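Local coordinates for protein thiamine pyrophosphokinase (Saccharomyces cerevisiae, PDB 1IG0) that makes thiamine diphosphate from thiamine and ATP, releasing AMP, and is the only enzyme in yeast able to do so, at residues G70-L75 and D99-K104; Y93-L98 and T115-T120; S185-G190 and K217-T222. All blocks are in the same frame, centred on the assembly; numbering follows the deposited sequence.

Contact 1 of 3, residues G70-L75 and D99-K104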
loop_
_atom_site.group_PDB
_atom_site.type_symbol
_atom_site.label_atom_id
_atom_site.label_comp_id
_atom_site.label_asym_id
_atom_site.label_seq_id
_atom_site.Cartn_x
_atom_site.Cartn_y
_atom_site.Cartn_z
ATOM N N GLY B 70 19.339 -1.857 -6.077
ATOM C CA GLY B 70 19.450 -2.847 -5.018
ATOM C C GLY B 70 18.793 -4.186 -5.305
ATOM O O GLY B 70 19.110 -5.190 -4.663
ATOM N N ALA B 71 17.876 -4.207 -6.266
ATOM C CA ALA B 71 17.184 -5.437 -6.631
ATOM C C ALA B 71 18.177 -6.526 -7.022
ATOM O O ALA B 71 17.870 -7.717 -6.939
ATOM C CB ALA B 71 16.227 -5.171 -7.780
ATOM N N ALA B 72 19.365 -6.112 -7.455
ATOM C CA ALA B 72 20.403 -7.056 -7.850
ATOM C C ALA B 72 20.832 -7.864 -6.632
ATOM O O ALA B 72 21.099 -9.061 -6.738
ATOM C CB ALA B 72 21.597 -6.314 -8.438
ATOM N N ASN B 73 20.901 -7.206 -5.478
ATOM C CA ASN B 73 21.277 -7.886 -4.242
ATOM C C ASN B 73 20.180 -8.887 -3.905
ATOM O O ASN B 73 20.452 -10.033 -3.548
ATOM C CB ASN B 73 21.416 -6.895 -3.080
ATOM C CG ASN B 73 22.498 -5.860 -3.312
ATOM O OD1 ASN B 73 23.595 -6.184 -3.766
ATOM N ND2 ASN B 73 22.199 -4.608 -2.985
ATOM N N ARG B 74 18.936 -8.434 -4.029
ATOM C CA ARG B 74 17.769 -9.258 -3.743
ATOM C C ARG B 74 17.774 -10.545 -4.562
ATOM O O ARG B 74 17.547 -11.630 -4.030
ATOM C CB ARG B 74 16.492 -8.468 -4.040
ATOM C CG ARG B 74 16.399 -7.132 -3.317
ATOM C CD ARG B 74 16.372 -7.308 -1.806
ATOM N NE ARG B 74 16.210 -6.032 -1.114
ATOM C CZ ARG B 74 16.103 -5.905 0.204
ATOM N NH1 ARG B 74 16.141 -6.980 0.982
ATOM N NH2 ARG B 74 15.952 -4.705 0.748
ATOM N N LEU B 75 18.031 -10.416 -5.861
ATOM C CA LEU B 75 18.063 -11.572 -6.750
ATOM C C LEU B 75 19.235 -12.474 -6.387
ATOM O O LEU B 75 19.094 -13.695 -6.296
ATOM C CB LEU B 75 18.200 -11.115 -8.205
ATOM C CG LEU B 75 18.252 -12.219 -9.264
ATOM C CD1 LEU B 75 16.948 -13.009 -9.249
ATOM C CD2 LEU B 75 18.494 -11.604 -10.637
ATOM N N ASP B 99 24.684 2.767 -5.421
ATOM C CA ASP B 99 25.353 2.849 -4.126
ATOM C C ASP B 99 24.963 1.711 -3.183
ATOM O O ASP B 99 25.795 1.215 -2.423
ATOM C CB ASP B 99 25.074 4.195 -3.450
ATOM C CG ASP B 99 25.794 5.346 -4.126
ATOM O OD1 ASP B 99 26.986 5.184 -4.467
ATOM O OD2 ASP B 99 25.176 6.416 -4.305
ATOM N N SER B 100 23.700 1.298 -3.237
ATOM C CA SER B 100 23.210 0.222 -2.381
ATOM C C SER B 100 23.668 -1.142 -2.886
ATOM O O SER B 100 23.497 -2.155 -2.206
ATOM C CB SER B 100 21.682 0.245 -2.320
ATOM O OG SER B 100 21.122 -0.109 -3.571
ATOM N N LEU B 101 24.250 -1.161 -4.078
ATOM C CA LEU B 101 24.721 -2.400 -4.680
ATOM C C LEU B 101 25.914 -2.986 -3.927
ATOM O O LEU B 101 26.940 -2.327 -3.751
ATOM C CB LEU B 101 25.103 -2.152 -6.143
ATOM C CG LEU B 101 25.411 -3.371 -7.014
ATOM C CD1 LEU B 101 24.203 -4.292 -7.052
ATOM C CD2 LEU B 101 25.770 -2.913 -8.418
ATOM N N SER B 102 25.764 -4.227 -3.476
ATOM C CA SER B 102 26.827 -4.919 -2.756
ATOM C C SER B 102 28.063 -5.023 -3.639
ATOM O O SER B 102 27.959 -5.350 -4.822
ATOM C CB SER B 102 26.360 -6.322 -2.360
ATOM O OG SER B 102 27.450 -7.133 -1.959
ATOM N N GLU B 103 29.232 -4.743 -3.071
ATOM C CA GLU B 103 30.468 -4.824 -3.837
ATOM C C GLU B 103 30.600 -6.231 -4.405
ATOM O O GLU B 103 31.013 -6.418 -5.549
ATOM C CB GLU B 103 31.673 -4.497 -2.949
ATOM C CG GLU B 103 33.001 -4.483 -3.694
ATOM C CD GLU B 103 34.161 -4.025 -2.827
ATOM O OE1 GLU B 103 33.989 -3.939 -1.592
ATOM O OE2 GLU B 103 35.250 -3.761 -3.380
ATOM N N LYS B 104 30.236 -7.219 -3.595
ATOM C CA LYS B 104 30.290 -8.618 -4.001
ATOM C C LYS B 104 29.295 -8.888 -5.129
ATOM O O LYS B 104 29.615 -9.564 -6.109
ATOM C CB LYS B 104 29.977 -9.511 -2.797
ATOM C CG LYS B 104 29.727 -10.974 -3.128
ATOM C CD LYS B 104 29.644 -11.827 -1.863
ATOM C CE LYS B 104 28.634 -11.272 -0.862
ATOM N NZ LYS B 104 27.251 -11.221 -1.414
#
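N73 illustrates how one side-chain amide can dock a helix onto a passing loop, because both of its ends engage the backbone around L101. Its OD1 accepts the amide of S102, with N to OD1 at 2.9 Å and an N-H...O angle of 159°; the donor lies in the carbonyl plane, on a lone pair. ND2 donates a hydrogen bond to the carbonyl O of S100, ND2 to O 2.9 Å, this time coming in from above that carbonyl's plane and more bent. With an acceptor at one end and a donor at the other, the amide is fixed against a flip, which would mismatch both bonds. CG of N73 stands beside its own backbone N (chi1 -62°), a setting that carries the amide off the helix toward the loop.

The tight part lies along N73 and on its inner flank. S102 CB presses to 3.1 Å from N73 OD1, and the L101 branch ending in CD1 meets the methyl CB of A72 at 3.6 Å. G70 adds a further close point, its CA 3.5 Å from S100 OG; a CB at this glycine would crowd that hydroxyl. At S100 the contact passes from packed to open: the residue is exposed, and its OG makes a weak hydrogen bond to OD2 of D69. Looser still, E103 turns away from helix 71-78 and forms a salt bridge with K107 on its own helix.

S102 is the N-cap of helix 103-111, its OG weakly bonded to V105 N, so N73 holds the residue just ahead of that helix. A72 and N73 also rest on V105 and L75 on Y109, while A71 and L75 touch I43, so helix 71-78 rests on strand 38-43 and lies against helix 103-111.

Contact 2 of 3, residues Y93-L98 and T115-T120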
loop_
_atom_site.group_PDB
_atom_site.type_symbol
_atom_site.label_atom_id
_atom_site.label_comp_id
_atom_site.label_asym_id
_atom_site.label_seq_id
_atom_site.Cartn_x
_atom_site.Cartn_y
_atom_site.Cartn_z
ATOM N N TYR B 93 19.678 -6.265 -17.452
ATOM C CA TYR B 93 20.170 -4.960 -17.019
ATOM C C TYR B 93 20.047 -4.747 -15.514
ATOM O O TYR B 93 19.216 -5.360 -14.843
ATOM C CB TYR B 93 19.387 -3.814 -17.670
ATOM C CG TYR B 93 19.404 -3.730 -19.175
ATOM C CD1 TYR B 93 18.391 -4.311 -19.936
ATOM C CD2 TYR B 93 20.396 -3.007 -19.837
ATOM C CE1 TYR B 93 18.358 -4.166 -21.320
ATOM C CE2 TYR B 93 20.375 -2.857 -21.221
ATOM C CZ TYR B 93 19.351 -3.435 -21.956
ATOM O OH TYR B 93 19.308 -3.268 -23.320
ATOM N N ILE B 94 20.890 -3.855 -15.009
ATOM C CA ILE B 94 20.885 -3.431 -13.615
ATOM C C ILE B 94 21.067 -1.926 -13.769
ATOM O O ILE B 94 22.052 -1.476 -14.360
ATOM C CB ILE B 94 22.067 -3.993 -12.805
ATOM C CG1 ILE B 94 21.923 -5.505 -12.637
ATOM C CG2 ILE B 94 22.112 -3.320 -11.439
ATOM C CD1 ILE B 94 23.035 -6.132 -11.802
ATOM N N ILE B 95 20.115 -1.148 -13.270
ATOM C CA ILE B 95 20.207 0.298 -13.403
ATOM C C ILE B 95 19.807 1.033 -12.127
ATOM O O ILE B 95 18.910 0.604 -11.401
ATOM C CB ILE B 95 19.336 0.779 -14.590
ATOM C CG1 ILE B 95 19.586 2.261 -14.862
ATOM C CG2 ILE B 95 17.868 0.509 -14.299
ATOM C CD1 ILE B 95 18.963 2.754 -16.156
ATOM N N GLY B 96 20.494 2.141 -11.866
ATOM C CA GLY B 96 20.235 2.943 -10.682
ATOM C C GLY B 96 21.512 3.671 -10.302
ATOM O O GLY B 96 22.480 3.637 -11.063
ATOM N N ASP B 97 21.536 4.330 -9.145
ATOM C CA ASP B 97 22.743 5.044 -8.732
ATOM C C ASP B 97 23.819 4.051 -8.296
ATOM O O ASP B 97 25.001 4.386 -8.234
ATOM C CB ASP B 97 22.431 6.055 -7.616
ATOM C CG ASP B 97 22.024 5.400 -6.316
ATOM O OD1 ASP B 97 21.015 5.841 -5.728
ATOM O OD2 ASP B 97 22.716 4.461 -5.871
ATOM N N LEU B 98 23.388 2.828 -7.992
ATOM C CA LEU B 98 24.281 1.733 -7.612
ATOM C C LEU B 98 24.998 1.790 -6.263
ATOM O O LEU B 98 25.842 0.937 -5.987
ATOM C CB LEU B 98 25.329 1.526 -8.710
ATOM C CG LEU B 98 24.820 1.512 -10.154
ATOM C CD1 LEU B 98 25.975 1.192 -11.090
ATOM C CD2 LEU B 98 23.704 0.489 -10.308
ATOM N N THR B 115 24.562 -6.025 -18.292
ATOM C CA THR B 115 24.715 -4.624 -18.656
ATOM C C THR B 115 24.298 -3.766 -17.469
ATOM O O THR B 115 23.111 -3.632 -17.172
ATOM C CB THR B 115 23.853 -4.255 -19.878
ATOM O OG1 THR B 115 24.248 -5.056 -20.999
ATOM C CG2 THR B 115 24.025 -2.781 -20.228
ATOM N N ILE B 116 25.286 -3.195 -16.789
ATOM C CA ILE B 116 25.033 -2.359 -15.624
ATOM C C ILE B 116 25.128 -0.888 -16.003
ATOM O O ILE B 116 26.145 -0.436 -16.529
ATOM C CB ILE B 116 26.041 -2.675 -14.500
ATOM C CG1 ILE B 116 25.975 -4.168 -14.161
ATOM C CG2 ILE B 116 25.725 -1.841 -13.268
ATOM C CD1 ILE B 116 26.988 -4.623 -13.133
ATOM N N ILE B 117 24.058 -0.146 -15.733
ATOM C CA ILE B 117 23.994 1.274 -16.062
ATOM C C ILE B 117 23.812 2.137 -14.820
ATOM O O ILE B 117 22.878 1.940 -14.043
ATOM C CB ILE B 117 22.825 1.560 -17.031
ATOM C CG1 ILE B 117 22.982 0.714 -18.298
ATOM C CG2 ILE B 117 22.784 3.043 -17.377
ATOM C CD1 ILE B 117 21.791 0.779 -19.225
ATOM N N LYS B 118 24.711 3.100 -14.649
ATOM C CA LYS B 118 24.658 4.001 -13.507
ATOM C C LYS B 118 23.961 5.310 -13.873
ATOM O O LYS B 118 24.234 5.903 -14.917
ATOM C CB LYS B 118 26.079 4.278 -12.998
ATOM C CG LYS B 118 26.167 5.191 -11.777
ATOM C CD LYS B 118 27.570 5.146 -11.178
ATOM C CE LYS B 118 27.721 6.078 -9.984
ATOM N NZ LYS B 118 27.703 7.509 -10.386
ATOM N N GLN B 119 23.044 5.734 -13.009
ATOM C CA GLN B 119 22.293 6.978 -13.181
ATOM C C GLN B 119 22.219 7.609 -11.794
ATOM O O GLN B 119 21.607 7.052 -10.884
ATOM C CB GLN B 119 20.888 6.688 -13.718
ATOM C CG GLN B 119 20.871 6.197 -15.160
ATOM C CD GLN B 119 21.192 7.298 -16.157
ATOM O OE1 GLN B 119 20.315 8.067 -16.555
ATOM N NE2 GLN B 119 22.456 7.387 -16.554
ATOM N N THR B 120 22.838 8.775 -11.640
ATOM C CA THR B 120 22.897 9.450 -10.345
ATOM C C THR B 120 21.778 10.420 -9.977
ATOM O O THR B 120 21.654 10.798 -8.811
ATOM C CB THR B 120 24.223 10.220 -10.201
ATOM O OG1 THR B 120 24.245 11.311 -11.130
ATOM C CG2 THR B 120 25.404 9.307 -10.484
#
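The carbonyl O of I94 is gripped twice from the neighbouring strand: by the amide of I117, N to O 2.8 Å and nearly straight at 171°, and by the CA-H of I116. This is the parallel pairing of a beta-alpha-beta unit, in which strand 93-96 leads through helix 103-111 to strand 115-118 at the margin of the sheet. The ladder continues with G96 N to I117 O and Q119 N to G96 O, the latter at 2.9 Å. At G96 the backbone angles would jam any CB against the carbonyl of I95.

Y93, I95, T115 and I117 share one face, where Y93, I95 and I117 pack on helix 126-139. The T115 and Y93 side chains lie side by side, CG2 of T115 meeting the ring obliquely, 3.7 Å from CD2 of Y93, whose hydroxyl is held by H137. I95 and I117 meet through CG1 and CB.

On the face of I94 and I116, which helix 103-111 covers, L98 folds back from the turn. Its CD1 wedges between I116 CG2 and K118 CB, 3.6 Å from the latter. An alanine here removes CG and both methyls, which would probably open a gap over I116 and leave the aliphatic part of K118 freer to turn. Beyond the strand, Q119 bends at chi2 (-72°), curling NE2 back to donate to O of K118 at 2.8 Å.

Contact 3 of 3, residues S185-G190 and K217-T222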
loop_
_atom_site.group_PDB
_atom_site.type_symbol
_atom_site.label_atom_id
_atom_site.label_comp_id
_atom_site.label_asym_id
_atom_site.label_seq_id
_atom_site.Cartn_x
_atom_site.Cartn_y
_atom_site.Cartn_z
ATOM N N SER B 185 4.436 -6.256 -22.206
ATOM C CA SER B 185 3.810 -6.850 -21.032
ATOM C C SER B 185 4.839 -6.783 -19.909
ATOM O O SER B 185 5.867 -7.461 -19.954
ATOM C CB SER B 185 3.419 -8.303 -21.306
ATOM O OG SER B 185 2.737 -8.856 -20.194
ATOM N N LEU B 186 4.555 -5.960 -18.905
ATOM C CA LEU B 186 5.468 -5.762 -17.786
ATOM C C LEU B 186 4.944 -6.304 -16.457
ATOM O O LEU B 186 3.912 -5.860 -15.956
ATOM C CB LEU B 186 5.771 -4.268 -17.653
ATOM C CG LEU B 186 6.690 -3.768 -16.539
ATOM C CD1 LEU B 186 8.091 -4.333 -16.721
ATOM C CD2 LEU B 186 6.713 -2.244 -16.562
ATOM N N LEU B 187 5.666 -7.269 -15.893
ATOM C CA LEU B 187 5.296 -7.863 -14.614
ATOM C C LEU B 187 6.349 -7.424 -13.602
ATOM O O LEU B 187 7.540 -7.657 -13.802
ATOM C CB LEU B 187 5.270 -9.391 -14.722
ATOM C CG LEU B 187 4.710 -10.155 -13.519
ATOM C CD1 LEU B 187 3.248 -9.780 -13.304
ATOM C CD2 LEU B 187 4.843 -11.652 -13.757
ATOM N N ALA B 188 5.913 -6.789 -12.519
ATOM C CA ALA B 188 6.847 -6.298 -11.511
ATOM C C ALA B 188 6.786 -7.016 -10.168
ATOM O O ALA B 188 5.711 -7.328 -9.657
ATOM C CB ALA B 188 6.639 -4.801 -11.304
ATOM N N LEU B 189 7.965 -7.259 -9.603
ATOM C CA LEU B 189 8.097 -7.919 -8.310
ATOM C C LEU B 189 8.747 -6.958 -7.316
ATOM O O LEU B 189 9.663 -6.215 -7.671
ATOM C CB LEU B 189 8.973 -9.172 -8.437
ATOM C CG LEU B 189 8.486 -10.346 -9.292
ATOM C CD1 LEU B 189 9.598 -11.384 -9.421
ATOM C CD2 LEU B 189 7.248 -10.967 -8.659
ATOM N N GLY B 190 8.263 -6.968 -6.078
ATOM C CA GLY B 190 8.831 -6.120 -5.043
ATOM C C GLY B 190 8.491 -4.638 -5.015
ATOM O O GLY B 190 9.180 -3.868 -4.347
ATOM N N LYS B 217 2.003 -2.408 -20.355
ATOM C CA LYS B 217 0.892 -3.083 -19.696
ATOM C C LYS B 217 1.498 -3.590 -18.395
ATOM O O LYS B 217 2.004 -4.711 -18.319
ATOM C CB LYS B 217 0.384 -4.257 -20.531
ATOM C CG LYS B 217 -0.009 -3.898 -21.955
ATOM C CD LYS B 217 -0.739 -5.060 -22.613
ATOM C CE LYS B 217 0.065 -6.347 -22.505
ATOM N NZ LYS B 217 -0.751 -7.543 -22.851
ATOM N N LEU B 218 1.450 -2.740 -17.377
ATOM C CA LEU B 218 2.025 -3.047 -16.077
ATOM C C LEU B 218 1.110 -3.754 -15.087
ATOM O O LEU B 218 -0.069 -3.424 -14.951
ATOM C CB LEU B 218 2.555 -1.759 -15.440
ATOM C CG LEU B 218 3.019 -1.808 -13.981
ATOM C CD1 LEU B 218 4.211 -2.743 -13.830
ATOM C CD2 LEU B 218 3.387 -0.403 -13.525
ATOM N N CYS B 219 1.677 -4.728 -14.387
ATOM C CA CYS B 219 0.947 -5.476 -13.374
ATOM C C CYS B 219 1.906 -5.879 -12.267
ATOM O O CYS B 219 3.011 -6.349 -12.535
ATOM C CB CYS B 219 0.311 -6.735 -13.968
ATOM S SG CYS B 219 -0.648 -7.714 -12.773
ATOM N N TYR B 220 1.487 -5.686 -11.022
ATOM C CA TYR B 220 2.319 -6.052 -9.890
ATOM C C TYR B 220 1.888 -7.398 -9.353
ATOM O O TYR B 220 0.695 -7.691 -9.274
ATOM C CB TYR B 220 2.208 -5.026 -8.758
ATOM C CG TYR B 220 2.756 -3.665 -9.098
ATOM C CD1 TYR B 220 1.928 -2.662 -9.599
ATOM C CD2 TYR B 220 4.113 -3.388 -8.951
ATOM C CE1 TYR B 220 2.442 -1.415 -9.949
ATOM C CE2 TYR B 220 4.635 -2.148 -9.296
ATOM C CZ TYR B 220 3.796 -1.166 -9.794
ATOM O OH TYR B 220 4.311 0.061 -10.140
ATOM N N MET B 221 2.867 -8.222 -9.007
ATOM C CA MET B 221 2.592 -9.521 -8.424
ATOM C C MET B 221 3.232 -9.489 -7.049
ATOM O O MET B 221 4.443 -9.307 -6.922
ATOM C CB MET B 221 3.203 -10.651 -9.246
ATOM C CG MET B 221 3.005 -12.011 -8.595
ATOM S SD MET B 221 3.677 -13.378 -9.549
ATOM C CE MET B 221 2.345 -13.703 -10.662
ATOM N N THR B 222 2.411 -9.648 -6.021
ATOM C CA THR B 222 2.898 -9.627 -4.654
ATOM C C THR B 222 2.582 -10.983 -4.045
ATOM O O THR B 222 2.014 -11.848 -4.710
ATOM C CB THR B 222 2.201 -8.516 -3.838
ATOM O OG1 THR B 222 0.897 -8.955 -3.438
ATOM C CG2 THR B 222 2.056 -7.258 -4.680
HETATM O O HOH W 1 6.467 -8.938 -5.116
#
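A188 meets its neighbours with backbone and side chain alike. Its N donates to C219 O at 2.9 Å, and its O receives the amide of M221 in an almost linear bond (174°). The methyl CB approaches the Y220 ring obliquely, 3.7 Å from CD2, and also touches CD1 of L218. Two residues earlier on the same face, L186 and L218 lie side by side with their ends pointing the same way, CD2 of L186 at 3.7 Å from CD1 of L218. With CG of L218 anti to its backbone N (chi1 171°), CD1 is brought in toward the L186 chain.

L187, C219 and M221 occupy the other face. There L187 CD1 sits 3.5 Å from C219 O and reaches on to M221 CB, while the L189 side chain runs alongside M221. At the start of the strands the exposed K217 lays its CE 4.1 Å from S185 CB. At their far end the strands part, and a water joins them: it accepts from G190 N at 2.8 Å and donates to M221 O.

These are the parallel strands of a beta-alpha-beta unit, strand 184-189 crossing through helix 196-212 to strand 216-221, in the middle of the sheet of an alpha-beta-alpha domain. The axes are splayed by 26°. On its far side strand 216-221 has the antiparallel strand 225-230, and strand 184-189 pairs with strand 38-43.

A second shell of helices covers the face of L186, L218 and Y220. L206 and L209 of helix 196-212 cover L218, I134 of helix 126-139 lies on L186, and F127 touches L218 and Y220. The Y220 hydroxyl is anchored by a hydrogen bond to the carbonyl of S202, and NZ of K217 forms a salt bridge with E37.

In the fold
Contacts 1 and 2 share one piece of chain: 93-98 runs straight into 99-104, and helix 103-111, begun there, leads back to 115-120. Their centres are 11 Å apart, and they touch where A72 CB meets I94 CD1 at 3.7 Å. Contact 3 lies in the same sheet as contact 2, its centre about 20 Å from those of contacts 1 and 2, with nearest atoms about 11 Å from contact 2. Helix 126-139 spans that gap, placing C130 and L133 on contact 2 and F127 and I134 on contact 3. A bound thiamine lies about 6 Å from the D97 side chain, and one about 10 Å from S100 and about 12 Å from Y220; Q122 to T125, just beyond 115-120, line a thiamine pocket.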